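Long-range contacts in putative sugar kinase PH1459 (Pyrococcus horikoshii, PDB 3EWM), which is probably an ATP-dependent carbohydrate kinase of the PfkB family, perhaps acting on fructose or a similar sugar: residues Val41-Gly47 and Trp286-Lys291; Asn238-Gly244 and Ser279-Ala285; Asp231-Tyr235 and Gly269-Asn273. One frame throughout, in Å; residues are numbered along the deposited sequence.

Interaction 1. Residues Val41-Gly47 and Trp286-Lys291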
loop_
_atom_site.group_PDB
_atom_site.type_symbol
_atom_site.label_atom_id
_atom_site.label_comp_id
_atom_site.label_asym_id
_atom_site.label_seq_id
_atom_site.Cartn_x
_atom_site.Cartn_y
_atom_site.Cartn_z
ATOM N N VAL A 41 19.742 5.066 -9.570
ATOM C CA VAL A 41 19.634 6.472 -9.977
ATOM C C VAL A 41 20.940 7.231 -9.665
ATOM O O VAL A 41 21.442 7.974 -10.508
ATOM C CB VAL A 41 18.389 7.145 -9.333
ATOM C CG1 VAL A 41 18.427 8.682 -9.470
ATOM C CG2 VAL A 41 17.122 6.562 -9.939
ATOM N N GLY A 42 21.497 7.007 -8.481
ATOM C CA GLY A 42 22.784 7.611 -8.114
ATOM C C GLY A 42 23.882 7.285 -9.107
ATOM O O GLY A 42 24.585 8.177 -9.566
ATOM N N VAL A 43 24.010 6.005 -9.447
ATOM C CA VAL A 43 24.987 5.534 -10.453
ATOM C C VAL A 43 24.828 6.275 -11.776
ATOM O O VAL A 43 25.800 6.810 -12.319
ATOM C CB VAL A 43 24.883 4.026 -10.658
ATOM C CG1 VAL A 43 25.696 3.561 -11.870
ATOM C CG2 VAL A 43 25.340 3.301 -9.387
ATOM N N SER A 44 23.594 6.326 -12.265
ATOM C CA SER A 44 23.275 7.076 -13.465
ATOM C C SER A 44 23.642 8.546 -13.337
ATOM O O SER A 44 24.220 9.110 -14.246
ATOM C CB SER A 44 21.803 6.936 -13.828
ATOM O OG SER A 44 21.548 7.614 -15.053
ATOM N N ARG A 45 23.327 9.160 -12.198
ATOM C CA ARG A 45 23.653 10.567 -11.995
ATOM C C ARG A 45 25.146 10.867 -12.011
ATOM O O ARG A 45 25.574 11.954 -12.432
ATOM C CB ARG A 45 23.025 11.070 -10.716
ATOM C CG ARG A 45 21.558 11.236 -10.870
ATOM C CD ARG A 45 21.051 12.084 -9.794
ATOM N NE ARG A 45 19.603 12.151 -9.772
ATOM C CZ ARG A 45 18.936 12.540 -8.703
ATOM N NH1 ARG A 45 19.618 12.870 -7.616
ATOM N NH2 ARG A 45 17.613 12.598 -8.714
ATOM N N LEU A 46 25.927 9.895 -11.564
ATOM C CA LEU A 46 27.379 9.953 -11.602
ATOM C C LEU A 46 27.971 9.654 -12.991
ATOM O O LEU A 46 29.190 9.611 -13.142
ATOM C CB LEU A 46 27.945 8.975 -10.573
ATOM C CG LEU A 46 27.539 9.283 -9.140
ATOM C CD1 LEU A 46 28.153 8.272 -8.189
ATOM C CD2 LEU A 46 27.976 10.692 -8.780
ATOM N N GLY A 47 27.106 9.427 -13.974
ATOM C CA GLY A 47 27.508 9.293 -15.388
ATOM C C GLY A 47 27.781 7.878 -15.860
ATOM O O GLY A 47 28.355 7.674 -16.947
ATOM N N TRP A 286 16.411 10.133 -3.754
ATOM C CA TRP A 286 17.364 10.235 -4.866
ATOM C C TRP A 286 18.105 11.549 -4.767
ATOM O O TRP A 286 17.781 12.526 -5.461
ATOM C CB TRP A 286 16.670 10.172 -6.234
ATOM C CG TRP A 286 15.972 8.893 -6.507
ATOM C CD1 TRP A 286 15.992 7.761 -5.741
ATOM C CD2 TRP A 286 15.176 8.590 -7.650
ATOM N NE1 TRP A 286 15.241 6.781 -6.320
ATOM C CE2 TRP A 286 14.729 7.255 -7.500
ATOM C CE3 TRP A 286 14.781 9.317 -8.782
ATOM C CZ2 TRP A 286 13.929 6.622 -8.448
ATOM C CZ3 TRP A 286 13.967 8.680 -9.729
ATOM C CH2 TRP A 286 13.554 7.352 -9.552
ATOM N N SER A 287 19.096 11.569 -3.896
ATOM C CA SER A 287 19.759 12.808 -3.560
ATOM C C SER A 287 21.187 12.882 -4.120
ATOM O O SER A 287 21.865 13.887 -3.928
ATOM C CB SER A 287 19.747 12.994 -2.042
ATOM O OG SER A 287 20.631 12.082 -1.453
ATOM N N THR A 288 21.626 11.850 -4.836
ATOM C CA THR A 288 22.986 11.827 -5.382
ATOM C C THR A 288 23.168 13.048 -6.288
ATOM O O THR A 288 22.345 13.278 -7.158
ATOM C CB THR A 288 23.245 10.572 -6.231
ATOM O OG1 THR A 288 23.007 9.407 -5.442
ATOM C CG2 THR A 288 24.689 10.559 -6.783
ATOM N N PRO A 289 24.238 13.826 -6.075
ATOM C CA PRO A 289 24.520 14.934 -6.986
ATOM C C PRO A 289 24.901 14.434 -8.375
ATOM O O PRO A 289 25.346 13.302 -8.536
ATOM C CB PRO A 289 25.698 15.639 -6.324
ATOM C CG PRO A 289 26.384 14.535 -5.528
ATOM C CD PRO A 289 25.226 13.756 -4.980
ATOM N N ARG A 290 24.721 15.291 -9.365
ATOM C CA ARG A 290 25.071 14.953 -10.729
ATOM C C ARG A 290 26.575 15.074 -10.956
ATOM O O ARG A 290 27.257 15.884 -10.304
ATOM C CB ARG A 290 24.292 15.842 -11.699
ATOM C CG ARG A 290 22.791 15.796 -11.428
ATOM C CD ARG A 290 21.959 16.116 -12.638
ATOM N NE ARG A 290 20.751 15.297 -12.605
ATOM C CZ ARG A 290 20.619 14.117 -13.214
ATOM N NH1 ARG A 290 21.607 13.596 -13.940
ATOM N NH2 ARG A 290 19.482 13.456 -13.099
ATOM N N LYS A 291 27.076 14.249 -11.872
ATOM C CA LYS A 291 28.445 14.310 -12.335
ATOM C C LYS A 291 28.893 15.758 -12.596
ATOM O O LYS A 291 29.974 16.169 -12.153
ATOM C CB LYS A 291 28.592 13.461 -13.606
ATOM C CG LYS A 291 29.942 13.561 -14.249
ATOM C CD LYS A 291 30.155 12.459 -15.254
ATOM C CE LYS A 291 31.508 12.605 -15.909
ATOM N NZ LYS A 291 31.924 11.373 -16.627
HETATM O O HOH W 1 15.471 13.561 -7.104
HETATM O O HOH W 2 24.599 13.210 -14.562
HETATM O O HOH W 3 30.945 9.026 -15.134
#
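R45, in the last turn of helix 35-45, reaches along the loop 286-291 and offers one nitrogen to two of its carbonyls: NH1 lies 2.8 Å from T288 O and 2.9 Å from W286 O. The bond to T288 runs in the guanidinium plane and is fairly straight (157° at the hydrogen), whereas the one to W286 O is more bent and comes from above that carbonyl's plane. An extended chain from CG to NE brings the group this far, and a water also joins NH2 to W286 O. The contact ties the helix to the loop between helices 265-279 and 291-294 of the ribokinase-like PfkB fold.

Two dry patches pack tightly beside it. CG2 of V41 stands over the centre of the six-membered ring of W286, 3.4 Å from its centroid and 8° off the normal, a CH-pi contact; N38 takes W286 NE1 and helps fix how the indole is turned. T288 presses OG1 to within 3.2 Å of G42 CA, where any side chain on G42 would collide, and its CG2 meets CD2 of L46 at 3.8 Å.

At the helix end waters take a larger share. G47 closes the last turn as a Schellman motif, and R45 O is met by K291 N at 2.8 Å and by a water that reaches R290 NH1 weakly. Another joins L46 O to K291 NZ. The guanidinium of R290 lays one face on R45 CG, its NH2 3.6 Å from R45 NE, and E72 makes salt bridges with both arginines.

The chemistry is largely that of backbone carbonyls in want of donors: R45 supplies those of W286 and T288, the latter shared with K282 NZ, P289 O stays buried without a partner, and R45 O takes the N-H that follows the N-cap R290.

Interaction 2. Residues Asn238-Gly244 and Ser279-Ala285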
loop_
_atom_site.group_PDB
_atom_site.type_symbol
_atom_site.label_atom_id
_atom_site.label_comp_id
_atom_site.label_asym_id
_atom_site.label_seq_id
_atom_site.Cartn_x
_atom_site.Cartn_y
_atom_site.Cartn_z
ATOM N N ASN A 238 25.926 21.413 6.360
ATOM C CA ASN A 238 24.654 21.864 6.886
ATOM C C ASN A 238 23.564 21.208 6.047
ATOM O O ASN A 238 23.178 21.731 5.004
ATOM C CB ASN A 238 24.578 23.395 6.867
ATOM C CG ASN A 238 25.545 24.024 7.856
ATOM O OD1 ASN A 238 26.005 23.367 8.786
ATOM N ND2 ASN A 238 25.866 25.287 7.652
ATOM N N PRO A 239 23.092 20.026 6.488
ATOM C CA PRO A 239 22.245 19.211 5.626
ATOM C C PRO A 239 20.842 19.778 5.471
ATOM O O PRO A 239 20.228 20.236 6.453
ATOM C CB PRO A 239 22.201 17.859 6.351
ATOM C CG PRO A 239 22.446 18.193 7.784
ATOM C CD PRO A 239 23.323 19.396 7.804
ATOM N N LEU A 240 20.361 19.762 4.234
ATOM C CA LEU A 240 18.958 19.980 3.943
ATOM C C LEU A 240 18.181 18.696 4.235
ATOM O O LEU A 240 17.144 18.723 4.907
ATOM C CB LEU A 240 18.770 20.386 2.477
ATOM C CG LEU A 240 17.324 20.656 2.039
ATOM C CD1 LEU A 240 16.697 21.764 2.886
ATOM C CD2 LEU A 240 17.221 20.968 0.550
ATOM N N ASP A 241 18.690 17.575 3.722
ATOM C CA ASP A 241 18.009 16.287 3.807
ATOM C C ASP A 241 19.049 15.163 3.650
ATOM O O ASP A 241 19.743 15.099 2.632
ATOM C CB ASP A 241 16.950 16.206 2.705
ATOM C CG ASP A 241 15.994 15.038 2.871
ATOM O OD1 ASP A 241 16.185 14.207 3.784
ATOM O OD2 ASP A 241 15.029 14.960 2.071
ATOM N N THR A 242 19.168 14.301 4.665
ATOM C CA THR A 242 20.122 13.186 4.605
ATOM C C THR A 242 19.471 11.855 4.217
ATOM O O THR A 242 20.137 10.820 4.218
ATOM C CB THR A 242 20.849 12.976 5.953
ATOM O OG1 THR A 242 19.878 12.677 6.954
ATOM C CG2 THR A 242 21.652 14.217 6.362
ATOM N N THR A 243 18.184 11.878 3.879
ATOM C CA THR A 243 17.443 10.647 3.562
ATOM C C THR A 243 18.139 9.799 2.501
ATOM O O THR A 243 18.228 8.571 2.634
ATOM C CB THR A 243 16.006 10.943 3.075
ATOM O OG1 THR A 243 15.342 11.774 4.032
ATOM C CG2 THR A 243 15.231 9.628 2.915
ATOM N N GLY A 244 18.618 10.453 1.452
ATOM C CA GLY A 244 19.251 9.743 0.342
ATOM C C GLY A 244 20.746 9.529 0.450
ATOM O O GLY A 244 21.348 8.967 -0.466
ATOM N N SER A 279 25.042 15.134 -1.337
ATOM C CA SER A 279 23.676 14.583 -1.352
ATOM C C SER A 279 22.785 15.202 -0.289
ATOM O O SER A 279 21.554 15.224 -0.440
ATOM C CB SER A 279 23.659 13.056 -1.197
ATOM O OG SER A 279 23.917 12.665 0.131
ATOM N N THR A 280 23.398 15.693 0.788
ATOM C CA THR A 280 22.629 16.255 1.896
ATOM C C THR A 280 21.942 17.564 1.537
ATOM O O THR A 280 21.099 18.034 2.292
ATOM C CB THR A 280 23.459 16.489 3.163
ATOM O OG1 THR A 280 24.353 17.593 2.952
ATOM C CG2 THR A 280 24.237 15.231 3.568
ATOM N N GLN A 281 22.315 18.146 0.402
ATOM C CA GLN A 281 21.782 19.427 -0.032
ATOM C C GLN A 281 20.562 19.236 -0.936
ATOM O O GLN A 281 19.949 20.208 -1.354
ATOM C CB GLN A 281 22.867 20.231 -0.750
ATOM C CG GLN A 281 24.110 20.418 0.085
ATOM C CD GLN A 281 23.798 21.062 1.423
ATOM O OE1 GLN A 281 23.839 20.413 2.472
ATOM N NE2 GLN A 281 23.460 22.331 1.389
ATOM N N LYS A 282 20.216 17.973 -1.195
ATOM C CA LYS A 282 19.154 17.602 -2.113
ATOM C C LYS A 282 18.084 16.793 -1.355
ATOM O O LYS A 282 18.406 15.939 -0.516
ATOM C CB LYS A 282 19.733 16.790 -3.291
ATOM C CG LYS A 282 20.812 17.545 -4.135
ATOM C CD LYS A 282 21.496 16.653 -5.185
ATOM C CE LYS A 282 21.491 17.292 -6.592
ATOM N NZ LYS A 282 21.338 16.245 -7.677
ATOM N N ARG A 283 16.811 17.073 -1.631
ATOM C CA ARG A 283 15.718 16.397 -0.929
ATOM C C ARG A 283 15.413 15.011 -1.468
ATOM O O ARG A 283 15.503 14.767 -2.680
ATOM C CB ARG A 283 14.439 17.230 -1.006
ATOM C CG ARG A 283 14.505 18.495 -0.208
ATOM C CD ARG A 283 13.205 19.258 -0.327
ATOM N NE ARG A 283 13.412 20.678 -0.069
ATOM C CZ ARG A 283 13.537 21.207 1.146
ATOM N NH1 ARG A 283 13.479 20.427 2.224
ATOM N NH2 ARG A 283 13.727 22.520 1.277
ATOM N N GLY A 284 15.021 14.115 -0.564
ATOM C CA GLY A 284 14.430 12.835 -0.949
ATOM C C GLY A 284 15.390 11.672 -1.110
ATOM O O GLY A 284 16.614 11.798 -0.895
ATOM N N ALA A 285 14.821 10.536 -1.491
ATOM C CA ALA A 285 15.565 9.281 -1.613
ATOM C C ALA A 285 16.582 9.254 -2.758
ATOM O O ALA A 285 17.512 8.438 -2.739
ATOM C CB ALA A 285 14.597 8.097 -1.725
HETATM O O HOH W 4 21.028 12.785 1.193
HETATM O O HOH W 5 19.936 8.981 -2.807
HETATM O O HOH W 6 17.946 13.385 0.776
#
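D241 OD2 takes the backbone N-H of G284 at 2.8 Å, nearly straight at 167° although it arrives from above the carboxylate plane. In return T280 O accepts from D241 N, also at 2.8 Å, and more weakly from L240 N. With its CG anti to the backbone N (chi1 -168°), the D241 side chain lies against the K282-R283 backbone, OD2 being 3.4 Å from R283 CA. Beside it L240 spreads over R283: CD2 sits above the centre of the guanidinium, 3.7 Å from its plane.

D241 opens the DTTGAGD signature of the PfkB family, which leads into helix 245-259; in relatives its glycine-rich turn forms an anion hole near the transferred phosphate. Between this turn and the facing loop a water takes the N-H of G244 and lies near the carbonyls of K282 and G284.

The second shell sets D241 in place. Its OD1 receives T243 N, making an Asx turn, and also T243 OG1, 2.6 Å from D241 OD1. Were the aspartate exchanged for an alanine, G284 N and both T243 donors would lose this acceptor, and the turn would probably be freer to move against the facing loop. On the other side, a type I turn from S279 to K282 presents T280 O, while T280 OG1 is bonded back to A277 O and S279 OG to A276 O.

Interaction 3. Residues Asp231-Tyr235 and Gly269-Asn273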
loop_
_atom_site.group_PDB
_atom_site.type_symbol
_atom_site.label_atom_id
_atom_site.label_comp_id
_atom_site.label_asym_id
_atom_site.label_seq_id
_atom_site.Cartn_x
_atom_site.Cartn_y
_atom_site.Cartn_z
ATOM N N ASP A 231 39.539 5.552 7.859
ATOM C CA ASP A 231 38.427 6.295 8.410
ATOM C C ASP A 231 38.216 7.591 7.658
ATOM O O ASP A 231 39.166 8.329 7.393
ATOM C CB ASP A 231 38.549 6.489 9.929
ATOM C CG ASP A 231 37.862 5.364 10.707
ATOM O OD1 ASP A 231 36.817 5.605 11.349
ATOM O OD2 ASP A 231 38.339 4.220 10.642
ATOM N N VAL A 232 36.964 7.841 7.283
ATOM C CA VAL A 232 36.600 9.046 6.551
ATOM C C VAL A 232 35.576 9.832 7.371
ATOM O O VAL A 232 34.375 9.543 7.303
ATOM C CB VAL A 232 36.034 8.721 5.135
ATOM C CG1 VAL A 232 35.872 10.002 4.321
ATOM C CG2 VAL A 232 36.946 7.730 4.375
ATOM N N PRO A 233 36.042 10.819 8.172
ATOM C CA PRO A 233 35.071 11.616 8.906
ATOM C C PRO A 233 34.261 12.455 7.946
ATOM O O PRO A 233 34.741 12.822 6.871
ATOM C CB PRO A 233 35.930 12.513 9.816
ATOM C CG PRO A 233 37.283 12.499 9.243
ATOM C CD PRO A 233 37.435 11.226 8.454
ATOM N N SER A 234 33.024 12.732 8.321
ATOM C CA SER A 234 32.143 13.500 7.464
ATOM C C SER A 234 32.597 14.948 7.381
ATOM O O SER A 234 33.254 15.476 8.286
ATOM C CB SER A 234 30.712 13.425 7.964
ATOM O OG SER A 234 30.679 13.797 9.327
ATOM N N TYR A 235 32.262 15.569 6.262
ATOM C CA TYR A 235 32.384 17.003 6.135
ATOM C C TYR A 235 31.338 17.665 7.020
ATOM O O TYR A 235 30.242 17.120 7.225
ATOM C CB TYR A 235 32.259 17.414 4.668
ATOM C CG TYR A 235 33.610 17.492 3.980
ATOM C CD1 TYR A 235 33.790 18.279 2.841
ATOM C CD2 TYR A 235 34.724 16.812 4.501
ATOM C CE1 TYR A 235 35.035 18.365 2.219
ATOM C CE2 TYR A 235 35.970 16.891 3.896
ATOM C CZ TYR A 235 36.119 17.673 2.756
ATOM O OH TYR A 235 37.352 17.756 2.146
ATOM N N GLY A 269 37.361 6.821 -0.707
ATOM C CA GLY A 269 36.825 7.491 0.485
ATOM C C GLY A 269 36.505 8.966 0.294
ATOM O O GLY A 269 35.407 9.423 0.645
ATOM N N LYS A 270 37.454 9.710 -0.264
ATOM C CA LYS A 270 37.249 11.135 -0.544
ATOM C C LYS A 270 36.115 11.367 -1.555
ATOM O O LYS A 270 35.339 12.300 -1.408
ATOM C CB LYS A 270 38.547 11.813 -1.001
ATOM C CG LYS A 270 39.727 11.719 -0.002
ATOM C CD LYS A 270 39.413 12.334 1.365
ATOM C CE LYS A 270 39.145 11.287 2.452
ATOM N NZ LYS A 270 39.103 11.929 3.808
ATOM N N PHE A 271 36.004 10.493 -2.552
ATOM C CA PHE A 271 34.926 10.610 -3.545
ATOM C C PHE A 271 33.571 10.307 -2.915
ATOM O O PHE A 271 32.637 11.103 -3.024
ATOM C CB PHE A 271 35.168 9.729 -4.776
ATOM C CG PHE A 271 34.043 9.780 -5.793
ATOM C CD1 PHE A 271 33.746 10.968 -6.465
ATOM C CD2 PHE A 271 33.289 8.644 -6.070
ATOM C CE1 PHE A 271 32.713 11.035 -7.389
ATOM C CE2 PHE A 271 32.251 8.684 -6.999
ATOM C CZ PHE A 271 31.960 9.880 -7.668
ATOM N N ALA A 272 33.474 9.164 -2.233
ATOM C CA ALA A 272 32.219 8.775 -1.606
ATOM C C ALA A 272 31.800 9.777 -0.538
ATOM O O ALA A 272 30.611 10.116 -0.423
ATOM C CB ALA A 272 32.310 7.347 -1.041
ATOM N N ASN A 273 32.777 10.301 0.200
ATOM C CA ASN A 273 32.490 11.321 1.204
ATOM C C ASN A 273 31.875 12.569 0.562
ATOM O O ASN A 273 30.870 13.094 1.056
ATOM C CB ASN A 273 33.753 11.692 1.987
ATOM C CG ASN A 273 33.447 12.424 3.289
ATOM O OD1 ASN A 273 32.377 12.261 3.877
ATOM N ND2 ASN A 273 34.399 13.202 3.758
HETATM O O HOH W 7 36.996 13.499 5.597
HETATM O O HOH W 8 30.639 14.324 4.519
#
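P233 O is approached by two donors: a water at 2.7 Å and the amide of N273, whose ND2 lies 3.2 Å away in a weak, strongly bent bond. The same water is linked weakly to K270 NZ, one helical turn before N273, the lysine chain curling at chi2 and chi3 to bring its amine round. At the other end of the amide, N273 OD1 takes a bond from a second water at 2.8 Å, and that water accepts the N-H of Y235, so the asparagine is joined to the outgoing backbone at two points, directly and through solvent.

Beneath these polar links lies V232. Its CG1 rests 3.6 Å from N273 CB and equally close to ND2, the valine and the asparagine lying alongside each other but pointing opposite ways. With chi1 at -163° the N273 amide swings away from its own N-H and out over the valine toward P233. CG2 of V232 meets the helix at G269 CA, 3.9 Å away; a side chain on G269 would run into this methyl. Y235 closes the outer end, with CD2 3.7 Å from N273 ND2 and the ring and amide planes 77° apart.

Strand 231-233 and helix 269-273 run at 32° to each other, their axes 9.1 Å apart at closest. Strand 228-233 is, within this chain, an edge strand of the large sheet of the ribokinase-like fold, pairing through V232 with C221 and followed by S234, which lies close to the ATP-binding G220. Helix 265-279 lies against it, turning F271 and A272 toward helix 245-259 and F271 also onto helix 298-304.

Overall arrangement
From the N terminus, helix 35-45 comes first, and interaction 1 joins its end to residues 286-291, closing a loop of 238 residues that contains the other two contacts. Late in that loop the chain passes through 231-235, 238-244, 269-273 and 279-285. Interaction 3 closes the 33 residues between 235 and 269, interaction 2 the 34 between 244 and 279, and the two cross. Interaction 3 fixes the last strand of the large sheet to helix 265-279; interaction 2 brings the loop before helix 245-259 to the one after helix 265-279. Interactions 1 and 2 meet where K282 NZ probably bonds T288 O, while L46 of interaction 1 packs on F271 of the helix in interaction 3.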